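Local coordinates for guanine nucleotide exchange protein (Legionella pneumophila, PDB 1XSZ) that probably acts as a guanine nucleotide exchange factor for the small GTPase Arf, its Sec7 domain joined to a C-terminal domain that caps the active site, at residues S202-N213 with E292-P300; I307-F317 with L335-I346. One frame throughout, in Å; residues are numbered along the deposited sequence.

Contact 1: residues S202-N213 with E292-P300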
loop_
_atom_site.group_PDB
_atom_site.type_symbol
_atom_site.label_atom_id
_atom_site.label_comp_id
_atom_site.label_asym_id
_atom_site.label_seq_id
_atom_site.Cartn_x
_atom_site.Cartn_y
_atom_site.Cartn_z
ATOM N N SER A 202 -1.198 3.475 -8.623
ATOM C CA SER A 202 -1.720 2.408 -7.772
ATOM C C SER A 202 -2.963 1.769 -8.392
ATOM O O SER A 202 -3.640 2.377 -9.227
ATOM C CB SER A 202 -2.070 2.964 -6.389
ATOM O OG SER A 202 -0.915 3.466 -5.737
ATOM N N PRO A 203 -3.276 0.528 -8.002
ATOM C CA PRO A 203 -4.450 -0.163 -8.542
ATOM C C PRO A 203 -5.740 0.631 -8.345
ATOM O O PRO A 203 -5.913 1.320 -7.335
ATOM C CB PRO A 203 -4.473 -1.481 -7.762
ATOM C CG PRO A 203 -3.030 -1.701 -7.422
ATOM C CD PRO A 203 -2.545 -0.330 -7.049
ATOM N N GLY A 204 -6.629 0.529 -9.330
ATOM C CA GLY A 204 -7.916 1.200 -9.251
ATOM C C GLY A 204 -7.979 2.563 -9.901
ATOM O O GLY A 204 -7.266 2.840 -10.862
ATOM N N TYR A 205 -8.848 3.412 -9.369
ATOM C CA TYR A 205 -9.025 4.769 -9.868
ATOM C C TYR A 205 -8.328 5.745 -8.935
ATOM O O TYR A 205 -8.535 5.696 -7.718
ATOM C CB TYR A 205 -10.511 5.162 -9.875
ATOM C CG TYR A 205 -11.442 4.223 -10.603
ATOM C CD1 TYR A 205 -11.519 4.225 -11.992
ATOM C CD2 TYR A 205 -12.264 3.349 -9.899
ATOM C CE1 TYR A 205 -12.396 3.381 -12.662
ATOM C CE2 TYR A 205 -13.143 2.499 -10.554
ATOM C CZ TYR A 205 -13.206 2.521 -11.938
ATOM O OH TYR A 205 -14.090 1.694 -12.582
ATOM N N GLU A 206 -7.491 6.615 -9.486
ATOM C CA GLU A 206 -6.851 7.613 -8.653
ATOM C C GLU A 206 -7.220 8.991 -9.149
ATOM O O GLU A 206 -7.104 9.282 -10.343
ATOM C CB GLU A 206 -5.324 7.504 -8.653
ATOM C CG GLU A 206 -4.704 8.528 -7.696
ATOM C CD GLU A 206 -3.188 8.547 -7.687
ATOM O OE1 GLU A 206 -2.625 9.269 -6.836
ATOM O OE2 GLU A 206 -2.562 7.859 -8.520
ATOM N N LEU A 207 -7.701 9.820 -8.232
ATOM C CA LEU A 207 -8.025 11.196 -8.537
ATOM C C LEU A 207 -6.975 11.992 -7.775
ATOM O O LEU A 207 -6.747 11.766 -6.579
ATOM C CB LEU A 207 -9.424 11.567 -8.037
ATOM C CG LEU A 207 -10.582 10.808 -8.687
ATOM C CD1 LEU A 207 -10.953 9.605 -7.830
ATOM C CD2 LEU A 207 -11.786 11.733 -8.856
ATOM N N THR A 208 -6.306 12.904 -8.461
ATOM C CA THR A 208 -5.300 13.724 -7.816
ATOM C C THR A 208 -5.002 14.913 -8.703
ATOM O O THR A 208 -4.747 14.759 -9.900
ATOM C CB THR A 208 -4.003 12.919 -7.531
ATOM O OG1 THR A 208 -3.066 13.774 -6.867
ATOM C CG2 THR A 208 -3.375 12.386 -8.821
ATOM N N SER A 209 -5.053 16.105 -8.121
ATOM C CA SER A 209 -4.798 17.318 -8.882
ATOM C C SER A 209 -4.617 18.495 -7.948
ATOM O O SER A 209 -4.845 18.390 -6.739
ATOM C CB SER A 209 -5.966 17.621 -9.825
ATOM O OG SER A 209 -7.028 18.230 -9.110
ATOM N N THR A 210 -4.228 19.625 -8.530
ATOM C CA THR A 210 -4.007 20.854 -7.785
ATOM C C THR A 210 -5.321 21.555 -7.452
ATOM O O THR A 210 -5.325 22.559 -6.740
ATOM C CB THR A 210 -3.128 21.823 -8.591
ATOM O OG1 THR A 210 -3.704 22.012 -9.889
ATOM C CG2 THR A 210 -1.722 21.270 -8.743
ATOM N N THR A 211 -6.431 21.024 -7.961
ATOM C CA THR A 211 -7.745 21.610 -7.711
ATOM C C THR A 211 -8.737 20.650 -7.055
ATOM O O THR A 211 -9.876 21.022 -6.778
ATOM C CB THR A 211 -8.377 22.141 -9.020
ATOM O OG1 THR A 211 -8.383 21.104 -10.009
ATOM C CG2 THR A 211 -7.592 23.334 -9.543
ATOM N N LEU A 212 -8.303 19.420 -6.794
ATOM C CA LEU A 212 -9.171 18.422 -6.174
ATOM C C LEU A 212 -9.691 18.857 -4.805
ATOM O O LEU A 212 -10.805 18.498 -4.418
ATOM C CB LEU A 212 -8.427 17.084 -6.039
ATOM C CG LEU A 212 -9.188 15.909 -5.416
ATOM C CD1 LEU A 212 -10.441 15.605 -6.227
ATOM C CD2 LEU A 212 -8.282 14.684 -5.365
ATOM N N ASN A 213 -8.895 19.627 -4.070
ATOM C CA ASN A 213 -9.321 20.071 -2.747
ATOM C C ASN A 213 -10.520 21.013 -2.794
ATOM O O ASN A 213 -11.170 21.239 -1.777
ATOM C CB ASN A 213 -8.165 20.740 -1.995
ATOM C CG ASN A 213 -7.552 21.886 -2.767
ATOM O OD1 ASN A 213 -8.256 22.705 -3.350
ATOM N ND2 ASN A 213 -6.226 21.956 -2.762
ATOM N N GLU A 292 2.799 17.283 -3.871
ATOM C CA GLU A 292 2.023 18.329 -3.214
ATOM C C GLU A 292 0.519 18.284 -3.458
ATOM O O GLU A 292 -0.183 19.244 -3.150
ATOM C CB GLU A 292 2.551 19.697 -3.657
ATOM C CG GLU A 292 4.046 19.887 -3.450
ATOM C CD GLU A 292 4.541 21.224 -3.971
ATOM O OE1 GLU A 292 4.368 21.496 -5.179
ATOM O OE2 GLU A 292 5.103 22.001 -3.172
ATOM N N GLN A 293 0.015 17.178 -3.988
ATOM C CA GLN A 293 -1.411 17.091 -4.278
ATOM C C GLN A 293 -2.167 16.064 -3.458
ATOM O O GLN A 293 -1.625 15.023 -3.094
ATOM C CB GLN A 293 -1.630 16.738 -5.754
ATOM C CG GLN A 293 -1.007 17.697 -6.738
ATOM C CD GLN A 293 -1.049 17.190 -8.168
ATOM O OE1 GLN A 293 -1.625 16.135 -8.466
ATOM N NE2 GLN A 293 -0.439 17.944 -9.065
ATOM N N PRO A 294 -3.436 16.352 -3.139
ATOM C CA PRO A 294 -4.226 15.389 -2.378
ATOM C C PRO A 294 -4.514 14.239 -3.345
ATOM O O PRO A 294 -4.421 14.407 -4.570
ATOM C CB PRO A 294 -5.487 16.176 -2.023
ATOM C CG PRO A 294 -5.605 17.147 -3.153
ATOM C CD PRO A 294 -4.185 17.604 -3.347
ATOM N N ARG A 295 -4.863 13.078 -2.807
ATOM C CA ARG A 295 -5.152 11.923 -3.640
ATOM C C ARG A 295 -6.327 11.150 -3.088
ATOM O O ARG A 295 -6.520 11.094 -1.874
ATOM C CB ARG A 295 -3.960 10.962 -3.669
ATOM C CG ARG A 295 -2.631 11.560 -4.065
ATOM C CD ARG A 295 -1.499 10.711 -3.502
ATOM N NE ARG A 295 -1.509 9.345 -4.020
ATOM C CZ ARG A 295 -0.950 8.310 -3.400
ATOM N NH1 ARG A 295 -0.348 8.482 -2.234
ATOM N NH2 ARG A 295 -0.975 7.107 -3.959
ATOM N N VAL A 296 -7.108 10.558 -3.981
ATOM C CA VAL A 296 -8.209 9.697 -3.598
ATOM C C VAL A 296 -8.012 8.447 -4.451
ATOM O O VAL A 296 -7.890 8.537 -5.675
ATOM C CB VAL A 296 -9.586 10.323 -3.895
ATOM C CG1 VAL A 296 -10.686 9.312 -3.588
ATOM C CG2 VAL A 296 -9.777 11.590 -3.056
ATOM N N ILE A 297 -7.937 7.289 -3.805
ATOM C CA ILE A 297 -7.750 6.025 -4.504
ATOM C C ILE A 297 -8.973 5.163 -4.227
ATOM O O ILE A 297 -9.284 4.864 -3.068
ATOM C CB ILE A 297 -6.468 5.295 -4.024
ATOM C CG1 ILE A 297 -5.237 6.170 -4.295
ATOM C CG2 ILE A 297 -6.338 3.959 -4.740
ATOM C CD1 ILE A 297 -3.929 5.592 -3.769
ATOM N N ILE A 298 -9.665 4.769 -5.292
ATOM C CA ILE A 298 -10.881 3.969 -5.191
ATOM C C ILE A 298 -10.659 2.612 -5.833
ATOM O O ILE A 298 -10.278 2.529 -7.002
ATOM C CB ILE A 298 -12.053 4.687 -5.898
ATOM C CG1 ILE A 298 -12.237 6.078 -5.290
ATOM C CG2 ILE A 298 -13.324 3.866 -5.775
ATOM C CD1 ILE A 298 -13.303 6.925 -5.971
ATOM N N GLN A 299 -10.901 1.550 -5.073
ATOM C CA GLN A 299 -10.687 0.198 -5.570
ATOM C C GLN A 299 -11.873 -0.720 -5.342
ATOM O O GLN A 299 -12.424 -0.774 -4.247
ATOM C CB GLN A 299 -9.458 -0.415 -4.889
ATOM C CG GLN A 299 -8.192 0.396 -5.080
ATOM C CD GLN A 299 -7.047 -0.073 -4.206
ATOM O OE1 GLN A 299 -7.252 -0.712 -3.171
ATOM N NE2 GLN A 299 -5.830 0.266 -4.604
ATOM N N PRO A 300 -12.283 -1.454 -6.379
ATOM C CA PRO A 300 -13.414 -2.372 -6.221
ATOM C C PRO A 300 -12.942 -3.655 -5.545
ATOM O O PRO A 300 -11.793 -4.067 -5.722
ATOM C CB PRO A 300 -13.864 -2.613 -7.658
ATOM C CG PRO A 300 -12.566 -2.548 -8.422
ATOM C CD PRO A 300 -11.846 -1.376 -7.785
HETATM O O HOH W 1 -0.442 6.192 -6.672
#

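Contact 2: residues I307-F317 with L335-I346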
loop_
_atom_site.group_PDB
_atom_site.type_symbol
_atom_site.label_atom_id
_atom_site.label_comp_id
_atom_site.label_asym_id
_atom_site.label_seq_id
_atom_site.Cartn_x
_atom_site.Cartn_y
_atom_site.Cartn_z
ATOM N N ILE A 307 -17.189 -3.653 -9.056
ATOM C CA ILE A 307 -16.680 -2.743 -10.070
ATOM C C ILE A 307 -17.641 -1.578 -10.305
ATOM O O ILE A 307 -17.210 -0.435 -10.436
ATOM C CB ILE A 307 -16.406 -3.487 -11.400
ATOM C CG1 ILE A 307 -15.724 -2.546 -12.392
ATOM C CG2 ILE A 307 -17.702 -4.036 -11.975
ATOM C CD1 ILE A 307 -15.165 -3.245 -13.611
ATOM N N ASP A 308 -18.942 -1.855 -10.336
ATOM C CA ASP A 308 -19.914 -0.792 -10.549
ATOM C C ASP A 308 -19.980 0.160 -9.357
ATOM O O ASP A 308 -20.155 1.367 -9.531
ATOM C CB ASP A 308 -21.296 -1.383 -10.832
ATOM C CG ASP A 308 -21.320 -2.206 -12.102
ATOM O OD1 ASP A 308 -20.840 -1.704 -13.140
ATOM O OD2 ASP A 308 -21.817 -3.351 -12.063
ATOM N N LEU A 309 -19.829 -0.374 -8.149
ATOM C CA LEU A 309 -19.865 0.463 -6.956
ATOM C C LEU A 309 -18.671 1.418 -6.951
ATOM O O LEU A 309 -18.814 2.612 -6.695
ATOM C CB LEU A 309 -19.849 -0.406 -5.693
ATOM C CG LEU A 309 -19.790 0.340 -4.354
ATOM C CD1 LEU A 309 -20.980 1.286 -4.222
ATOM C CD2 LEU A 309 -19.791 -0.667 -3.215
ATOM N N ALA A 310 -17.488 0.889 -7.238
ATOM C CA ALA A 310 -16.287 1.714 -7.277
ATOM C C ALA A 310 -16.381 2.760 -8.397
ATOM O O ALA A 310 -16.028 3.925 -8.206
ATOM C CB ALA A 310 -15.062 0.828 -7.481
ATOM N N ALA A 311 -16.877 2.333 -9.558
ATOM C CA ALA A 311 -17.008 3.227 -10.706
ATOM C C ALA A 311 -17.975 4.368 -10.413
ATOM O O ALA A 311 -17.748 5.504 -10.824
ATOM C CB ALA A 311 -17.470 2.448 -11.928
ATOM N N LYS A 312 -19.058 4.062 -9.705
ATOM C CA LYS A 312 -20.042 5.087 -9.360
ATOM C C LYS A 312 -19.426 6.126 -8.432
ATOM O O LYS A 312 -19.628 7.328 -8.604
ATOM C CB LYS A 312 -21.261 4.457 -8.686
ATOM C CG LYS A 312 -22.135 3.648 -9.622
ATOM C CD LYS A 312 -23.322 3.048 -8.890
ATOM C CE LYS A 312 -24.141 2.161 -9.815
ATOM N NZ LYS A 312 -25.289 1.536 -9.104
ATOM N N ALA A 313 -18.671 5.667 -7.440
ATOM C CA ALA A 313 -18.041 6.601 -6.520
ATOM C C ALA A 313 -17.072 7.511 -7.283
ATOM O O ALA A 313 -17.086 8.729 -7.121
ATOM C CB ALA A 313 -17.308 5.841 -5.415
ATOM N N ALA A 314 -16.239 6.918 -8.135
ATOM C CA ALA A 314 -15.276 7.698 -8.905
ATOM C C ALA A 314 -15.959 8.684 -9.855
ATOM O O ALA A 314 -15.523 9.826 -10.004
ATOM C CB ALA A 314 -14.356 6.757 -9.690
ATOM N N ALA A 315 -17.040 8.234 -10.486
ATOM C CA ALA A 315 -17.770 9.076 -11.427
ATOM C C ALA A 315 -18.528 10.217 -10.762
ATOM O O ALA A 315 -18.854 11.202 -11.422
ATOM C CB ALA A 315 -18.731 8.226 -12.244
ATOM N N ASP A 316 -18.803 10.094 -9.464
ATOM C CA ASP A 316 -19.534 11.135 -8.749
ATOM C C ASP A 316 -18.723 12.409 -8.519
ATOM O O ASP A 316 -19.281 13.452 -8.177
ATOM C CB ASP A 316 -20.063 10.599 -7.415
ATOM C CG ASP A 316 -21.372 9.846 -7.571
ATOM O OD1 ASP A 316 -21.981 9.924 -8.663
ATOM O OD2 ASP A 316 -21.806 9.187 -6.605
ATOM N N PHE A 317 -17.407 12.333 -8.693
ATOM C CA PHE A 317 -16.564 13.512 -8.540
ATOM C C PHE A 317 -16.651 14.339 -9.816
ATOM O O PHE A 317 -16.769 13.786 -10.908
ATOM C CB PHE A 317 -15.082 13.135 -8.376
ATOM C CG PHE A 317 -14.710 12.613 -7.018
ATOM C CD1 PHE A 317 -14.922 11.281 -6.682
ATOM C CD2 PHE A 317 -14.103 13.451 -6.091
ATOM C CE1 PHE A 317 -14.528 10.789 -5.444
ATOM C CE2 PHE A 317 -13.706 12.965 -4.849
ATOM C CZ PHE A 317 -13.919 11.630 -4.530
ATOM N N LEU A 335 -12.357 -1.495 -15.721
ATOM C CA LEU A 335 -12.498 -0.349 -14.821
ATOM C C LEU A 335 -12.839 0.903 -15.627
ATOM O O LEU A 335 -13.678 1.709 -15.225
ATOM C CB LEU A 335 -11.196 -0.114 -14.049
ATOM C CG LEU A 335 -10.772 -1.212 -13.071
ATOM C CD1 LEU A 335 -9.368 -0.933 -12.545
ATOM C CD2 LEU A 335 -11.768 -1.271 -11.935
ATOM N N ILE A 336 -12.175 1.071 -16.764
ATOM C CA ILE A 336 -12.405 2.223 -17.621
ATOM C C ILE A 336 -13.813 2.189 -18.211
ATOM O O ILE A 336 -14.518 3.198 -18.191
ATOM C CB ILE A 336 -11.343 2.274 -18.742
ATOM C CG1 ILE A 336 -10.001 2.703 -18.142
ATOM C CG2 ILE A 336 -11.767 3.246 -19.841
ATOM C CD1 ILE A 336 -8.796 2.421 -19.033
ATOM N N LYS A 337 -14.234 1.033 -18.715
ATOM C CA LYS A 337 -15.571 0.934 -19.288
ATOM C C LYS A 337 -16.658 1.189 -18.247
ATOM O O LYS A 337 -17.633 1.884 -18.522
ATOM C CB LYS A 337 -15.772 -0.433 -19.947
ATOM C CG LYS A 337 -15.025 -0.567 -21.267
ATOM C CD LYS A 337 -15.322 -1.885 -21.966
ATOM C CE LYS A 337 -14.709 -3.060 -21.236
ATOM N NZ LYS A 337 -14.889 -4.323 -22.010
ATOM N N ALA A 338 -16.483 0.649 -17.045
ATOM C CA ALA A 338 -17.475 0.847 -15.995
ATOM C C ALA A 338 -17.573 2.326 -15.631
ATOM O O ALA A 338 -18.668 2.870 -15.460
ATOM C CB ALA A 338 -17.113 0.018 -14.764
ATOM N N TYR A 339 -16.424 2.980 -15.518
ATOM C CA TYR A 339 -16.378 4.397 -15.187
ATOM C C TYR A 339 -17.023 5.223 -16.301
ATOM O O TYR A 339 -17.844 6.102 -16.033
ATOM C CB TYR A 339 -14.923 4.825 -14.985
ATOM C CG TYR A 339 -14.714 6.309 -14.804
ATOM C CD1 TYR A 339 -14.931 6.924 -13.569
ATOM C CD2 TYR A 339 -14.260 7.095 -15.862
ATOM C CE1 TYR A 339 -14.691 8.287 -13.394
ATOM C CE2 TYR A 339 -14.019 8.453 -15.700
ATOM C CZ TYR A 339 -14.232 9.045 -14.462
ATOM O OH TYR A 339 -13.957 10.381 -14.307
ATOM N N ASP A 340 -16.659 4.945 -17.549
ATOM C CA ASP A 340 -17.233 5.693 -18.662
ATOM C C ASP A 340 -18.746 5.502 -18.738
ATOM O O ASP A 340 -19.476 6.437 -19.080
ATOM C CB ASP A 340 -16.595 5.277 -19.991
ATOM C CG ASP A 340 -15.193 5.834 -20.175
ATOM O OD1 ASP A 340 -14.744 6.683 -19.372
ATOM O OD2 ASP A 340 -14.533 5.422 -21.155
ATOM N N ASN A 341 -19.217 4.297 -18.433
ATOM C CA ASN A 341 -20.649 4.027 -18.462
ATOM C C ASN A 341 -21.355 4.847 -17.392
ATOM O O ASN A 341 -22.437 5.388 -17.631
ATOM C CB ASN A 341 -20.926 2.536 -18.268
ATOM C CG ASN A 341 -20.527 1.718 -19.477
ATOM O OD1 ASN A 341 -20.419 2.245 -20.586
ATOM N ND2 ASN A 341 -20.320 0.423 -19.277
ATOM N N GLN A 342 -20.751 4.951 -16.213
ATOM C CA GLN A 342 -21.365 5.743 -15.156
ATOM C C GLN A 342 -21.381 7.223 -15.553
ATOM O O GLN A 342 -22.350 7.928 -15.277
ATOM C CB GLN A 342 -20.621 5.553 -13.830
ATOM C CG GLN A 342 -20.779 4.169 -13.207
ATOM C CD GLN A 342 -22.232 3.760 -13.035
ATOM O OE1 GLN A 342 -23.080 4.573 -12.664
ATOM N NE2 GLN A 342 -22.522 2.491 -13.297
ATOM N N LYS A 343 -20.320 7.704 -16.198
ATOM C CA LYS A 343 -20.288 9.101 -16.631
ATOM C C LYS A 343 -21.370 9.343 -17.682
ATOM O O LYS A 343 -21.995 10.408 -17.709
ATOM C CB LYS A 343 -18.915 9.470 -17.212
ATOM C CG LYS A 343 -17.836 9.719 -16.170
ATOM C CD LYS A 343 -18.164 10.936 -15.300
ATOM C CE LYS A 343 -16.966 11.338 -14.452
ATOM N NZ LYS A 343 -17.295 12.459 -13.519
ATOM N N LYS A 344 -21.584 8.363 -18.554
ATOM C CA LYS A 344 -22.605 8.490 -19.586
ATOM C C LYS A 344 -23.982 8.573 -18.936
ATOM O O LYS A 344 -24.832 9.352 -19.368
ATOM C CB LYS A 344 -22.552 7.302 -20.549
ATOM C CG LYS A 344 -21.380 7.333 -21.515
ATOM C CD LYS A 344 -21.449 6.174 -22.496
ATOM C CE LYS A 344 -20.328 6.244 -23.520
ATOM N NZ LYS A 344 -20.418 5.136 -24.508
ATOM N N LEU A 345 -24.195 7.772 -17.897
ATOM C CA LEU A 345 -25.473 7.771 -17.187
ATOM C C LEU A 345 -25.729 9.161 -16.616
ATOM O O LEU A 345 -26.823 9.711 -16.753
ATOM C CB LEU A 345 -25.454 6.750 -16.047
ATOM C CG LEU A 345 -26.686 6.736 -15.136
ATOM C CD1 LEU A 345 -27.921 6.417 -15.961
ATOM C CD2 LEU A 345 -26.504 5.712 -14.026
ATOM N N ILE A 346 -24.718 9.732 -15.970
ATOM C CA ILE A 346 -24.851 11.059 -15.386
ATOM C C ILE A 346 -25.171 12.075 -16.479
ATOM O O ILE A 346 -26.014 12.958 -16.295
ATOM C CB ILE A 346 -23.558 11.455 -14.633
ATOM C CG1 ILE A 346 -23.405 10.569 -13.395
ATOM C CG2 ILE A 346 -23.596 12.924 -14.233
ATOM C CD1 ILE A 346 -22.053 10.700 -12.706
HETATM O O HOH W 2 -20.749 0.854 -14.524
HETATM O O HOH W 3 -14.592 11.464 -12.034
#

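Contact 1: residues S202-N213 with E292-P300
Glu206 and Arg295 meet across two antiparallel strands, 204-208 and 295-300, neighbours inside the antiparallel sheet of the capping domain. Main-chain bonds join Tyr205 to Ile298 and Leu207 to Val296, the hydrogen-bonded pairs; Glu206 stands opposite Ile297 in a non-hydrogen-bonded pair between them. From CB outward, Arg295 runs past Glu206. Arg295 CB lies 3.8 Å from Glu206 OE1, and Arg295 CG lies 3.6 Å from both Glu206 OE1 and Thr208 OG1. CD stays alongside OE1, and a bend at chi3 of Arg295 (62°) turns the head back, so that Arg295 NE donates to Glu206 OE1 at 3.0 Å in a nearly straight salt bridge. The carboxylate oxygen sits in the guanidinium plane, yet NE reaches it from above the carboxylate plane; the two planes are 64° apart. At the far end NH2 bonds weakly to a water that also joins Ser202 OG and Glu206 OE2, and donates to Gly104 O, while Tyr280 makes a cation-pi contact. Asn323 takes up Glu206 OE2. Toward one end of the pair, Thr208 OG1 donates to Pro294 O at 2.7 Å. Toward the other, Gln299 NE2 reaches Pro203 O at 2.9 Å from above the carbonyl plane and also bonds Glu105. On the reverse face Leu207 CD1 touches Ile298 CD1 at 4.0 Å. One face therefore carries a charge pair whose polar partners probably keep both groups ionised; the other is apolar and covered by helices, Ile298 against 306-315 and Val296 against Phe218 and Leu221 of 216-224.

Contact 2: residues I307-F317 with L335-I346
Ala315 drops as a knob into a hole formed by Tyr339, Gln342, Lys343 and Ile346, where helix 306-315 packs on helix 332-351 of the capping domain. The segment axes come within 8.4 Å at a crossing angle of -54°, a close approach made possible by small residues: Ala311 CB lies 3.8 Å from Ala338 CB. The Tyr339 ring turns its edge to the carbonyl carbon of Ala314, with CD1 3.9 Å from Ala314 CB, while Lys343 CG lies over one ring face, offset toward the rim. Phe324 adds an edge-to-face ring contact. Gln342 bends at chi2 (-54°), laying its amide obliquely against the extended chain of Lys312, whose CG is 3.3 Å from Gln342 OE1. That bend leaves NE2 to donate to a water, which in turn donates to Asp308 OD1 and Ala338 O. At the opposite end of the contact from Ile307 and Leu335, Lys343 reaches past the knob to the backbone of Ala315 and Phe317. There Lys343 NZ donates to Ala315 O at 2.9 Å, tilted 29° from the carbonyl plane, and more weakly to Phe317 O at 3.0 Å.

Along the chain the two contacts come in series: contact 1 closes at strand 295-300, and helix 306-315 of contact 2 follows directly. Their centres are 15 Å apart, and both lie within the RalF capping domain. Helix 306-315 covers the sheet face of Tyr205 and Ile298, and helix 332-351 packs on that helix while also reaching the strands. Ile298 CD1 packs on Ala314 CA at 3.6 Å, and Leu207 meets Phe317. Tyr205 OH lies 3.5 Å from Ala311 CB and is probably hydrogen-bonded to Leu335 O at 2.7 Å. Contact 1 also meets Gly104 and Glu105 in the Sec7 range, consistent with a cap held against the Sec7 domain.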